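PDB 4ZM4: aminotransferase from Streptomyces pactum, which belongs to the class-III aminotransferases, a family of pyridoxal-phosphate-dependent enzymes, and forms a two-chain assembly. Local coordinates for residues T13-L18 / P39-V44; A35-L40 / G410-P415; A224-P229 / L368-L373; V394-H399 / H414-E419; T404-E409 / G437-S442. The protein carries 1 engineered substitution. All coordinates share one frame; numbering follows the deposited sequence.

Contact 1 (T13-L18 / P39-V44); sequences TNAESL and PLPLVV
Val43 meets the first turn of helix 14-22 most closely. Its backbone N donates to Asn14 OD1 over 3.2 Å on an almost straight path (177°), though it comes from well above the amide carbonyl plane, 55° out of it. Asn14 CB lies 3.3 Å from Pro41 O. Beside it Val43 CG2 pushes toward the helix backbone, 3.5 Å from Asn14 O, and both Val43 methyls touch Ser17 OG. That hydroxyl is swung anti to its own backbone N (chi1 156°), which leaves it against the valine. Toward Ala15 the fit slackens: Pro41 CB sits 3.8 Å from Ala15 CA, while the Leu18 side chain crosses Pro41 at about a right angle, CD2 4.2 Å from Pro41 CB. Ala15 itself is exposed, and on the solvent side of the helix Thr13 OG1 accepts from Glu16 N in an ST motif. Glu56 and Asp54 take the Asn14 backbone N and, weakly, its ND2; His97 and Pro96 of the second subunit pack on Val43 and Leu18. This is an N-terminal helix laid on the irregular lead-in to the first strand of the small sheet that begins with 44-48, at the dimer interface.

Contact 2 (A35-L40 / G410-P415); sequences AAAVPL and GVYFHP
Tyr412 carries the one hydrogen bond between the two segments: its OH donates to Ala37 O over 2.6 Å. With CG anti to the backbone N (chi1 178°), the ring projects from strand 411-412 toward the loop. Ala37 O lies at the ring edge, near its plane, and the hydroxyl is tilted 34° from the carbonyl plane of Ala37. Val38 CG2 lies 4.2 Å from Tyr412 OH, the two side chains at about a right angle. Backbone bonds to Ile61 and Leu63 tie Tyr412 into the small sheet, and Leu95 of the second subunit packs on both Val38 and Tyr412. Two residues on, His414 brings NE2 to 3.5 Å from Ala37 CB in an oblique approach; its other nitrogen, ND1, accepts from the backbone N of Asn416, and the side chain stands about 5 Å from the bound P3B. Pro415 follows, placing CD 3.5 Å from Ala37 O and CG 3.7 Å from Pro39 CD, two proline rings in van der Waals contact. The loop is held here by a hydrogen bond to one of its carbonyls: Ala37 is buried, and the phenolic bond probably makes up for water its carbonyl oxygen would otherwise bind.

Contact 3 (A224-P229 / L368-L373); sequences AGVIPP and LMSVAL
Val226 and Ser370 meet where a loop coming from the large domain passes over strand 368-373. The valine can be followed outward from its CB, which is turned toward the strand and lies 4.0 Å from Ser370 OG. From there the side chain splits. CG2, beside the backbone N, settles on the strand backbone itself, 3.6 Å from Ser370 N and 3.7 Å from Met369 C, so it sits over the peptide that links the two residues. CG1, anti to the backbone N (chi1 170°), reaches along the strand in the other direction to Leu368, 4.2 Å from its carbonyl O and a loose 4.5 Å from its CB. The valine therefore spans three consecutive residues of the strand.

The polar link is made by the backbone N of the same residue. Val226 N donates to Ser370 OG over 3.2 Å, with a bent N-H...O angle of 142°. Ser370 holds its hydroxyl between its own backbone N and carbonyl carbon (chi1 64°), which presents the oxygen to the loop. The same OG is 3.6 Å from Gly225 CA; this residue has positive phi, a conformation that favours glycine, and is bonded through its backbone to Leu418.

All the touching residues are buried. Pro420 and Val365 close around Val226, and Ser370 is paired through the backbone with Asn363. Strand 368-373 is the middle one of the three-stranded antiparallel sheet 360-365, 368-373 and 421-422, and the contact joins that sheet to the loop after strand 212-217 of the seven-stranded sheet, as expected of the two-domain, fold-type-I architecture of this family.

Contact 4 (V394-H399 / H414-E419); sequences VDFPRH and HPNALE
Ala417 belongs to the type I beta turn from Asn416 to Glu419, whose last residue lines the P3B pocket, and this turn leans on the start of helix 396-408. The Ala417 methyl lies over one face of the His399 ring, CB 3.8 Å from the centroid and 16° off the normal, a CH-pi contact; Val394 CG1 reaches the same CB at 3.7 Å. Phe396 meets the turn with its edge: CE1 is 3.4 Å from Asn416 OD1, the ring and amide planes being nearly perpendicular, while CZ is 3.8 Å from Leu418 CD1. Asn416 OD1 also accepts from Leu418 N over 3.0 Å, an Asx turn that steadies the amide oxygen facing the ring. No direct hydrogen bond joins the two segments. Instead a water donates to Pro415 O (2.7 Å), accepts from Ala417 N (3.0 Å), and bonds weakly to Phe396 O. The helix start is capped by Asp395, which accepts from Arg398 N and forms a salt bridge to its NH1. Around this, His399 ND1 is hydrogen-bonded to Leu373 N of strand 368-373, Ala372 of that strand touches both Val394 and Ala417, and helix 387-393 borders Leu418 through Leu387 and Leu390.

Contact 5 (T404-E409 / G437-S442); sequences TLAQKE and GALQRS
Glu409 and Arg441 form the charged end of this helix pair. Arg441 grips the carboxylate side-on, NE and NH2 each 3.1 Å from Glu409 OE1, both nitrogens directed to that one oxygen. The oxygen lies in the guanidinium plane, but the nitrogens reach it from one face of the carboxylate, and the two planes stand 69° apart. Glu409 gets there by folding: its chain bends at chi2 (-61°), turning the carboxylate toward Arg441. The guanidinium in turn lies over Gly437 O and Ala438 CA.

Next comes Ser442, whose OG is pressed into the backbone of the other helix, 3.2 Å from Ala406 CA and 3.4 Å from Glu409 CG. It donates to Ala438 O over 2.7 Å. That carbonyl also accepts from Ser442 N, the two donors arriving from opposite faces. Carbons also meet at the crossing: Leu405 CB to Ser442 CB at 3.7 Å, and Glu409 CB to Ala438 CB at 3.9 Å.

Small residues at 406, 438 and 442 are consistent with the approach of the axes of segments 404-408 and 437-442 to 8.6 Å, at an angle of 132°. Outside the two segments, Val411 packs on Ala438, and Phe413 fills in against Ala406 and Leu439.

The serine hydroxyl satisfies itself within its own helix, so it can face a carbon-rich surface without needing a partner across it, whereas the ion pair is formed with an exposed arginine, where water probably weakens the attraction.

How the contacts relate
Along the chain, contact 1 comes first, and contact 2 starts on the loop it shares with contact 1 (Pro39, Leu40) and closes 370 residues later at 410-415; contact 3 is nested inside that span. Contacts 4 and 5 use opposite ends of helix 396-408, their centres 15 Å apart. Contacts 2 and 4 share His414 and Pro415, with centres 11 Å apart. Gln407 NE2 probably bonds Leu40 O, linking contacts 1 and 2 to contact 5, while Gly225 N with Leu418 O and Asp395 N with Leu373 O join contacts 3 and 4. Contacts 2 and 4 border the P3B pocket; contacts 1 and 5 lie farther out, each about 25 Å from the chain's centre. Contacts 1 and 2 also face the second subunit.

Contact 1 (T13-L18 / P39-V44)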
# COMPACT_ATOMS: atom_id res chain seq x y z
N THR B 13 15.44 -0.73 -28.08
CA THR B 13 16.56 -0.60 -27.07
C THR B 13 16.08 -0.24 -25.66
O THR B 13 15.04 0.39 -25.48
CB THR B 13 17.62 0.46 -27.42
OG1 THR B 13 17.02 1.75 -27.50
CG2 THR B 13 18.35 0.14 -28.73
N ASN B 14 16.87 -0.62 -24.66
CA ASN B 14 16.59 -0.26 -23.26
C ASN B 14 16.36 1.24 -23.07
O ASN B 14 15.38 1.64 -22.47
CB ASN B 14 17.74 -0.71 -22.34
CG ASN B 14 17.74 -2.21 -22.08
OD1 ASN B 14 16.70 -2.82 -21.84
ND2 ASN B 14 18.92 -2.81 -22.10
N ALA B 15 17.28 2.05 -23.59
CA ALA B 15 17.23 3.50 -23.43
C ALA B 15 15.98 4.09 -24.08
O ALA B 15 15.31 4.93 -23.47
CB ALA B 15 18.47 4.16 -24.01
N GLU B 16 15.68 3.65 -25.29
CA GLU B 16 14.50 4.13 -26.02
C GLU B 16 13.21 3.70 -25.33
O GLU B 16 12.23 4.43 -25.31
CB GLU B 16 14.50 3.64 -27.48
CG GLU B 16 15.48 4.40 -28.39
CD GLU B 16 15.89 3.65 -29.66
OE1 GLU B 16 15.53 2.46 -29.85
OE2 GLU B 16 16.59 4.29 -30.49
N SER B 17 13.22 2.48 -24.82
CA SER B 17 12.04 1.92 -24.18
C SER B 17 11.79 2.63 -22.85
O SER B 17 10.64 2.93 -22.52
CB SER B 17 12.19 0.41 -24.02
OG SER B 17 11.37 -0.04 -22.96
N LEU B 18 12.86 2.95 -22.12
CA LEU B 18 12.75 3.81 -20.91
C LEU B 18 12.22 5.23 -21.20
O LEU B 18 11.44 5.77 -20.43
CB LEU B 18 14.08 3.93 -20.17
CG LEU B 18 14.04 4.72 -18.85
CD1 LEU B 18 13.04 4.15 -17.86
CD2 LEU B 18 15.41 4.77 -18.19
N PRO B 39 20.94 3.87 -13.93
CA PRO B 39 21.56 4.94 -14.73
C PRO B 39 22.06 4.47 -16.11
O PRO B 39 22.17 5.29 -17.02
CB PRO B 39 22.72 5.40 -13.85
CG PRO B 39 23.02 4.23 -12.96
CD PRO B 39 21.71 3.55 -12.72
N LEU B 40 22.39 3.18 -16.23
CA LEU B 40 22.51 2.55 -17.53
C LEU B 40 21.18 1.85 -17.76
O LEU B 40 20.87 0.87 -17.09
CB LEU B 40 23.67 1.55 -17.58
CG LEU B 40 23.87 0.91 -18.97
CD1 LEU B 40 24.47 1.93 -19.95
CD2 LEU B 40 24.74 -0.35 -18.91
N PRO B 41 20.38 2.36 -18.67
CA PRO B 41 19.00 1.87 -18.76
C PRO B 41 18.86 0.38 -18.90
O PRO B 41 19.63 -0.25 -19.63
CB PRO B 41 18.46 2.58 -20.00
CG PRO B 41 19.25 3.84 -20.08
CD PRO B 41 20.61 3.53 -19.52
N LEU B 42 17.84 -0.17 -18.22
CA LEU B 42 17.47 -1.57 -18.28
C LEU B 42 15.98 -1.62 -18.10
O LEU B 42 15.48 -1.19 -17.06
CB LEU B 42 18.16 -2.34 -17.15
CG LEU B 42 18.15 -3.87 -17.22
CD1 LEU B 42 18.86 -4.41 -15.99
CD2 LEU B 42 16.76 -4.48 -17.30
N VAL B 43 15.26 -2.12 -19.10
CA VAL B 43 13.84 -2.31 -19.00
C VAL B 43 13.55 -3.80 -19.08
O VAL B 43 13.98 -4.49 -19.99
CB VAL B 43 13.07 -1.58 -20.13
CG1 VAL B 43 11.57 -1.77 -19.94
CG2 VAL B 43 13.41 -0.11 -20.15
N VAL B 44 12.78 -4.30 -18.13
CA VAL B 44 12.52 -5.74 -18.04
C VAL B 44 11.42 -6.16 -18.99
O VAL B 44 10.44 -5.44 -19.17
CB VAL B 44 12.14 -6.17 -16.60
CG1 VAL B 44 11.83 -7.66 -16.55
CG2 VAL B 44 13.29 -5.84 -15.64

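Contact 2 (A35-L40 / G410-P415)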
# COMPACT_ATOMS: atom_id res chain seq x y z
N ALA B 35 13.90 5.10 -9.40
CA ALA B 35 14.08 5.78 -10.68
C ALA B 35 15.54 6.21 -10.91
O ALA B 35 15.91 6.52 -12.05
CB ALA B 35 13.14 6.97 -10.80
N ALA B 36 16.35 6.23 -9.85
CA ALA B 36 17.79 6.50 -9.98
C ALA B 36 18.64 5.22 -9.91
O ALA B 36 19.87 5.27 -9.82
CB ALA B 36 18.23 7.46 -8.86
N ALA B 37 17.97 4.06 -9.99
CA ALA B 37 18.61 2.77 -9.77
C ALA B 37 19.06 2.08 -11.07
O ALA B 37 19.59 0.97 -11.05
CB ALA B 37 17.66 1.86 -9.02
N VAL B 38 18.88 2.75 -12.19
CA VAL B 38 19.22 2.18 -13.49
C VAL B 38 19.82 3.28 -14.38
O VAL B 38 19.28 3.60 -15.44
CB VAL B 38 18.01 1.53 -14.18
CG1 VAL B 38 18.44 0.59 -15.29
CG2 VAL B 38 17.15 0.80 -13.18
N PRO B 39 20.94 3.87 -13.93
CA PRO B 39 21.56 4.94 -14.73
C PRO B 39 22.06 4.47 -16.11
O PRO B 39 22.17 5.29 -17.02
CB PRO B 39 22.72 5.40 -13.85
CG PRO B 39 23.02 4.23 -12.96
CD PRO B 39 21.71 3.55 -12.72
N LEU B 40 22.39 3.18 -16.23
CA LEU B 40 22.51 2.55 -17.53
C LEU B 40 21.18 1.85 -17.76
O LEU B 40 20.87 0.87 -17.09
CB LEU B 40 23.67 1.55 -17.58
CG LEU B 40 23.87 0.91 -18.97
CD1 LEU B 40 24.47 1.93 -19.95
CD2 LEU B 40 24.74 -0.35 -18.91
N GLY B 410 26.41 -8.48 -17.57
CA GLY B 410 25.25 -9.33 -17.30
C GLY B 410 24.97 -9.62 -15.85
O GLY B 410 24.40 -10.65 -15.51
N VAL B 411 25.37 -8.71 -14.96
CA VAL B 411 25.09 -8.82 -13.52
C VAL B 411 24.55 -7.47 -13.04
O VAL B 411 25.22 -6.45 -13.20
CB VAL B 411 26.36 -9.19 -12.73
CG1 VAL B 411 26.12 -9.16 -11.21
CG2 VAL B 411 26.86 -10.57 -13.16
N TYR B 412 23.34 -7.47 -12.46
CA TYR B 412 22.77 -6.26 -11.91
C TYR B 412 22.81 -6.24 -10.39
O TYR B 412 22.24 -7.12 -9.75
CB TYR B 412 21.32 -6.06 -12.37
CG TYR B 412 20.69 -4.83 -11.79
CD1 TYR B 412 20.99 -3.57 -12.27
CD2 TYR B 412 19.81 -4.90 -10.71
CE1 TYR B 412 20.45 -2.42 -11.73
CE2 TYR B 412 19.25 -3.75 -10.15
CZ TYR B 412 19.58 -2.51 -10.67
OH TYR B 412 19.02 -1.37 -10.14
N PHE B 413 23.41 -5.18 -9.84
CA PHE B 413 23.16 -4.77 -8.48
C PHE B 413 22.89 -3.25 -8.46
O PHE B 413 23.17 -2.59 -9.43
CB PHE B 413 24.32 -5.18 -7.55
CG PHE B 413 25.67 -4.73 -8.01
CD1 PHE B 413 26.14 -3.49 -7.66
CD2 PHE B 413 26.45 -5.54 -8.80
CE1 PHE B 413 27.38 -3.06 -8.10
CE2 PHE B 413 27.70 -5.12 -9.22
CZ PHE B 413 28.17 -3.88 -8.87
N HIS B 414 22.35 -2.72 -7.35
CA HIS B 414 22.05 -1.28 -7.24
C HIS B 414 23.36 -0.46 -7.22
O HIS B 414 24.32 -0.85 -6.57
CB HIS B 414 21.26 -1.00 -5.96
CG HIS B 414 20.60 0.34 -5.92
ND1 HIS B 414 21.30 1.52 -5.78
CD2 HIS B 414 19.29 0.69 -5.96
CE1 HIS B 414 20.47 2.54 -5.77
NE2 HIS B 414 19.24 2.06 -5.85
N PRO B 415 23.40 0.67 -7.94
CA PRO B 415 24.63 1.47 -8.05
C PRO B 415 25.13 2.12 -6.77
O PRO B 415 26.32 2.47 -6.72
CB PRO B 415 24.28 2.58 -9.05
CG PRO B 415 22.84 2.43 -9.36
CD PRO B 415 22.39 1.07 -8.93

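Contact 3 (A224-P229 / L368-L373)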
# COMPACT_ATOMS: atom_id res chain seq x y z
N ALA B 224 21.18 0.65 4.55
CA ALA B 224 22.37 1.51 4.60
C ALA B 224 23.54 0.64 5.01
O ALA B 224 24.09 0.77 6.12
CB ALA B 224 22.17 2.66 5.59
N GLY B 225 23.94 -0.22 4.08
CA GLY B 225 24.90 -1.28 4.35
C GLY B 225 24.10 -2.30 5.10
O GLY B 225 22.92 -2.10 5.35
N VAL B 226 24.72 -3.40 5.45
CA VAL B 226 24.04 -4.41 6.20
C VAL B 226 24.74 -4.43 7.54
O VAL B 226 25.48 -5.35 7.85
CB VAL B 226 24.10 -5.78 5.48
CG1 VAL B 226 23.59 -6.90 6.38
CG2 VAL B 226 23.27 -5.72 4.21
N ILE B 227 24.51 -3.41 8.34
CA ILE B 227 25.17 -3.29 9.63
C ILE B 227 24.36 -4.00 10.71
O ILE B 227 23.32 -3.50 11.17
CB ILE B 227 25.42 -1.80 10.02
CG1 ILE B 227 26.17 -1.11 8.88
CG2 ILE B 227 26.21 -1.72 11.31
CD1 ILE B 227 26.33 0.39 9.06
N PRO B 228 24.85 -5.16 11.15
CA PRO B 228 24.18 -5.83 12.24
C PRO B 228 24.30 -5.05 13.56
O PRO B 228 25.11 -4.12 13.68
CB PRO B 228 24.92 -7.17 12.34
CG PRO B 228 26.29 -6.89 11.85
CD PRO B 228 26.18 -5.74 10.87
N PRO B 229 23.47 -5.41 14.53
CA PRO B 229 23.56 -4.69 15.79
C PRO B 229 24.83 -5.13 16.52
O PRO B 229 25.19 -6.31 16.47
CB PRO B 229 22.31 -5.13 16.53
CG PRO B 229 22.04 -6.51 16.01
CD PRO B 229 22.56 -6.56 14.60
N LEU B 368 21.40 -11.65 3.14
CA LEU B 368 21.37 -10.18 3.11
C LEU B 368 22.84 -9.79 3.13
O LEU B 368 23.62 -10.32 3.94
CB LEU B 368 20.70 -9.68 4.36
CG LEU B 368 19.59 -8.68 4.38
CD1 LEU B 368 18.53 -8.95 3.34
CD2 LEU B 368 18.98 -8.72 5.76
N MET B 369 23.26 -8.95 2.20
CA MET B 369 24.67 -8.76 1.92
C MET B 369 24.96 -7.35 1.33
O MET B 369 24.31 -6.96 0.35
CB MET B 369 25.10 -9.84 0.94
CG MET B 369 26.58 -9.96 0.71
SD MET B 369 26.89 -11.47 -0.25
CE MET B 369 28.65 -11.18 -0.52
N SER B 370 25.93 -6.64 1.90
CA SER B 370 26.44 -5.35 1.32
C SER B 370 27.87 -5.55 0.81
O SER B 370 28.69 -6.21 1.45
CB SER B 370 26.31 -4.04 2.16
OG SER B 370 27.05 -4.04 3.36
N VAL B 371 28.13 -4.96 -0.36
CA VAL B 371 29.43 -5.01 -1.03
C VAL B 371 29.76 -3.60 -1.51
O VAL B 371 29.11 -3.08 -2.40
CB VAL B 371 29.43 -5.96 -2.26
CG1 VAL B 371 30.77 -5.89 -2.99
CG2 VAL B 371 29.14 -7.39 -1.84
N ALA B 372 30.78 -3.00 -0.91
CA ALA B 372 31.15 -1.64 -1.16
C ALA B 372 32.65 -1.54 -1.44
O ALA B 372 33.47 -2.01 -0.67
CB ALA B 372 30.77 -0.76 0.03
N LEU B 373 32.97 -0.86 -2.52
CA LEU B 373 34.31 -0.59 -2.94
C LEU B 373 34.84 0.58 -2.11
O LEU B 373 34.18 1.62 -2.01
CB LEU B 373 34.27 -0.22 -4.43
CG LEU B 373 35.47 -0.20 -5.34
CD1 LEU B 373 36.18 -1.53 -5.38
CD2 LEU B 373 34.98 0.13 -6.73

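Contact 4 (V394-H399 / H414-E419)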
# COMPACT_ATOMS: atom_id res chain seq x y z
N VAL B 394 33.80 4.58 1.85
CA VAL B 394 33.32 4.09 0.56
C VAL B 394 33.62 5.06 -0.58
O VAL B 394 33.54 6.27 -0.42
CB VAL B 394 31.81 3.79 0.61
CG1 VAL B 394 31.26 3.49 -0.78
CG2 VAL B 394 31.55 2.62 1.53
N ASP B 395 34.00 4.51 -1.71
CA ASP B 395 34.28 5.28 -2.91
C ASP B 395 33.06 5.21 -3.82
O ASP B 395 32.96 4.33 -4.68
CB ASP B 395 35.51 4.69 -3.63
CG ASP B 395 35.98 5.54 -4.81
OD1 ASP B 395 35.19 6.37 -5.30
OD2 ASP B 395 37.14 5.37 -5.23
N PHE B 396 32.12 6.12 -3.62
CA PHE B 396 30.81 6.08 -4.33
C PHE B 396 30.90 6.21 -5.84
O PHE B 396 30.24 5.45 -6.56
CB PHE B 396 29.81 7.07 -3.72
CG PHE B 396 29.29 6.65 -2.38
CD1 PHE B 396 28.27 5.72 -2.28
CD2 PHE B 396 29.85 7.14 -1.21
CE1 PHE B 396 27.80 5.30 -1.03
CE2 PHE B 396 29.39 6.72 0.04
CZ PHE B 396 28.36 5.81 0.12
N PRO B 397 31.69 7.16 -6.35
CA PRO B 397 31.79 7.26 -7.81
C PRO B 397 32.37 6.01 -8.47
O PRO B 397 31.88 5.61 -9.53
CB PRO B 397 32.72 8.45 -8.03
CG PRO B 397 32.49 9.31 -6.81
CD PRO B 397 32.26 8.35 -5.68
N ARG B 398 33.38 5.39 -7.86
CA ARG B 398 33.93 4.15 -8.40
C ARG B 398 32.92 3.01 -8.30
O ARG B 398 32.81 2.22 -9.23
CB ARG B 398 35.24 3.74 -7.75
CG ARG B 398 36.47 4.24 -8.48
CD ARG B 398 37.78 3.67 -7.91
NE ARG B 398 38.93 4.22 -8.62
CZ ARG B 398 39.43 5.43 -8.43
NH1 ARG B 398 38.95 6.24 -7.49
NH2 ARG B 398 40.43 5.84 -9.18
N HIS B 399 32.17 2.92 -7.22
CA HIS B 399 31.16 1.87 -7.13
C HIS B 399 30.08 2.01 -8.21
O HIS B 399 29.78 1.03 -8.88
CB HIS B 399 30.52 1.77 -5.73
CG HIS B 399 30.00 0.41 -5.43
ND1 HIS B 399 30.80 -0.58 -4.92
CD2 HIS B 399 28.79 -0.15 -5.64
CE1 HIS B 399 30.10 -1.69 -4.79
NE2 HIS B 399 28.87 -1.45 -5.22
N HIS B 414 22.35 -2.72 -7.35
CA HIS B 414 22.05 -1.28 -7.24
C HIS B 414 23.36 -0.46 -7.22
O HIS B 414 24.32 -0.85 -6.57
CB HIS B 414 21.26 -1.00 -5.96
CG HIS B 414 20.60 0.34 -5.92
ND1 HIS B 414 21.30 1.52 -5.78
CD2 HIS B 414 19.29 0.69 -5.96
CE1 HIS B 414 20.47 2.54 -5.77
NE2 HIS B 414 19.24 2.06 -5.85
N PRO B 415 23.40 0.67 -7.94
CA PRO B 415 24.63 1.47 -8.05
C PRO B 415 25.13 2.12 -6.77
O PRO B 415 26.32 2.47 -6.72
CB PRO B 415 24.28 2.58 -9.05
CG PRO B 415 22.84 2.43 -9.36
CD PRO B 415 22.39 1.07 -8.93
N ASN B 416 24.26 2.31 -5.79
CA ASN B 416 24.63 2.86 -4.52
C ASN B 416 25.23 1.73 -3.68
O ASN B 416 24.60 0.71 -3.43
CB ASN B 416 23.42 3.48 -3.83
CG ASN B 416 23.78 4.19 -2.55
OD1 ASN B 416 24.81 3.93 -1.92
ND2 ASN B 416 22.94 5.10 -2.15
N ALA B 417 26.45 1.91 -3.23
CA ALA B 417 27.14 0.86 -2.49
C ALA B 417 26.42 0.43 -1.20
O ALA B 417 26.58 -0.69 -0.75
CB ALA B 417 28.57 1.31 -2.19
N LEU B 418 25.68 1.35 -0.59
CA LEU B 418 24.97 1.08 0.65
C LEU B 418 23.67 0.30 0.47
O LEU B 418 23.08 -0.14 1.45
CB LEU B 418 24.65 2.39 1.35
CG LEU B 418 25.86 3.28 1.71
CD1 LEU B 418 25.37 4.64 2.14
CD2 LEU B 418 26.69 2.65 2.79
N GLU B 419 23.23 0.08 -0.76
CA GLU B 419 22.05 -0.72 -1.01
C GLU B 419 22.40 -2.21 -1.09
O GLU B 419 23.23 -2.61 -1.89
CB GLU B 419 21.37 -0.28 -2.29
CG GLU B 419 20.76 1.12 -2.20
CD GLU B 419 19.57 1.19 -1.29
OE1 GLU B 419 19.02 0.13 -0.90
OE2 GLU B 419 19.18 2.31 -0.92
O HOH W 1 27.71 4.02 -4.98

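Contact 5 (T404-E409 / G437-S442)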
# COMPACT_ATOMS: atom_id res chain seq x y z
N THR B 404 27.72 -0.08 -13.54
CA THR B 404 27.52 0.04 -15.02
C THR B 404 28.29 -1.05 -15.75
O THR B 404 27.76 -1.68 -16.67
CB THR B 404 27.98 1.43 -15.55
OG1 THR B 404 27.13 2.45 -15.03
CG2 THR B 404 27.95 1.50 -17.06
N LEU B 405 29.53 -1.28 -15.33
CA LEU B 405 30.39 -2.26 -16.00
C LEU B 405 29.86 -3.66 -15.77
O LEU B 405 29.82 -4.48 -16.69
CB LEU B 405 31.84 -2.13 -15.51
CG LEU B 405 32.60 -0.89 -16.05
CD1 LEU B 405 33.81 -0.56 -15.18
CD2 LEU B 405 33.00 -1.10 -17.50
N ALA B 406 29.47 -3.94 -14.53
CA ALA B 406 28.90 -5.24 -14.16
C ALA B 406 27.61 -5.50 -14.92
O ALA B 406 27.41 -6.59 -15.43
CB ALA B 406 28.65 -5.31 -12.65
N GLN B 407 26.77 -4.48 -15.02
CA GLN B 407 25.49 -4.60 -15.73
C GLN B 407 25.71 -4.99 -17.17
O GLN B 407 25.02 -5.87 -17.68
CB GLN B 407 24.70 -3.31 -15.65
CG GLN B 407 23.27 -3.43 -16.17
CD GLN B 407 22.44 -2.17 -15.93
OE1 GLN B 407 22.35 -1.67 -14.80
NE2 GLN B 407 21.83 -1.64 -17.00
N LYS B 408 26.70 -4.37 -17.82
CA LYS B 408 27.09 -4.76 -19.16
C LYS B 408 27.61 -6.17 -19.24
O LYS B 408 27.38 -6.84 -20.25
CB LYS B 408 28.18 -3.85 -19.71
CG LYS B 408 27.69 -2.48 -20.07
CD LYS B 408 28.89 -1.63 -20.40
CE LYS B 408 28.48 -0.33 -21.06
NZ LYS B 408 29.58 0.07 -21.97
N GLU B 409 28.33 -6.62 -18.22
CA GLU B 409 28.76 -8.02 -18.16
C GLU B 409 27.62 -8.99 -17.82
O GLU B 409 27.83 -10.19 -17.77
CB GLU B 409 29.89 -8.20 -17.14
CG GLU B 409 31.17 -7.44 -17.47
CD GLU B 409 31.81 -7.86 -18.78
OE1 GLU B 409 31.60 -9.00 -19.25
OE2 GLU B 409 32.60 -7.06 -19.33
N GLY B 437 33.23 -14.19 -12.39
CA GLY B 437 33.78 -13.85 -13.68
C GLY B 437 33.36 -12.47 -14.11
O GLY B 437 34.21 -11.66 -14.53
N ALA B 438 32.06 -12.17 -13.99
CA ALA B 438 31.53 -10.87 -14.41
C ALA B 438 32.14 -9.74 -13.58
O ALA B 438 32.42 -8.68 -14.11
CB ALA B 438 30.02 -10.87 -14.36
N LEU B 439 32.33 -9.94 -12.28
CA LEU B 439 32.88 -8.91 -11.40
C LEU B 439 34.36 -8.70 -11.66
O LEU B 439 34.85 -7.57 -11.59
CB LEU B 439 32.62 -9.22 -9.91
CG LEU B 439 31.15 -9.04 -9.48
CD1 LEU B 439 30.90 -9.65 -8.09
CD2 LEU B 439 30.74 -7.58 -9.48
N GLN B 440 35.07 -9.80 -11.89
CA GLN B 440 36.50 -9.78 -12.28
C GLN B 440 36.69 -8.91 -13.56
O GLN B 440 37.48 -7.97 -13.57
CB GLN B 440 36.99 -11.22 -12.50
CG GLN B 440 37.91 -11.48 -13.68
CD GLN B 440 39.34 -11.15 -13.37
OE1 GLN B 440 39.80 -11.36 -12.25
NE2 GLN B 440 40.07 -10.64 -14.36
N ARG B 441 35.93 -9.23 -14.60
CA ARG B 441 36.00 -8.49 -15.85
C ARG B 441 35.66 -7.01 -15.67
O ARG B 441 36.34 -6.14 -16.22
CB ARG B 441 35.08 -9.15 -16.90
CG ARG B 441 35.84 -10.05 -17.88
CD ARG B 441 35.13 -11.33 -18.31
NE ARG B 441 33.67 -11.19 -18.35
CZ ARG B 441 32.80 -12.12 -17.96
NH1 ARG B 441 33.22 -13.30 -17.49
NH2 ARG B 441 31.50 -11.88 -18.03
N SER B 442 34.67 -6.71 -14.83
CA SER B 442 34.28 -5.33 -14.58
C SER B 442 35.36 -4.55 -13.82
O SER B 442 35.58 -3.37 -14.08
CB SER B 442 32.95 -5.28 -13.82
OG SER B 442 31.96 -6.06 -14.50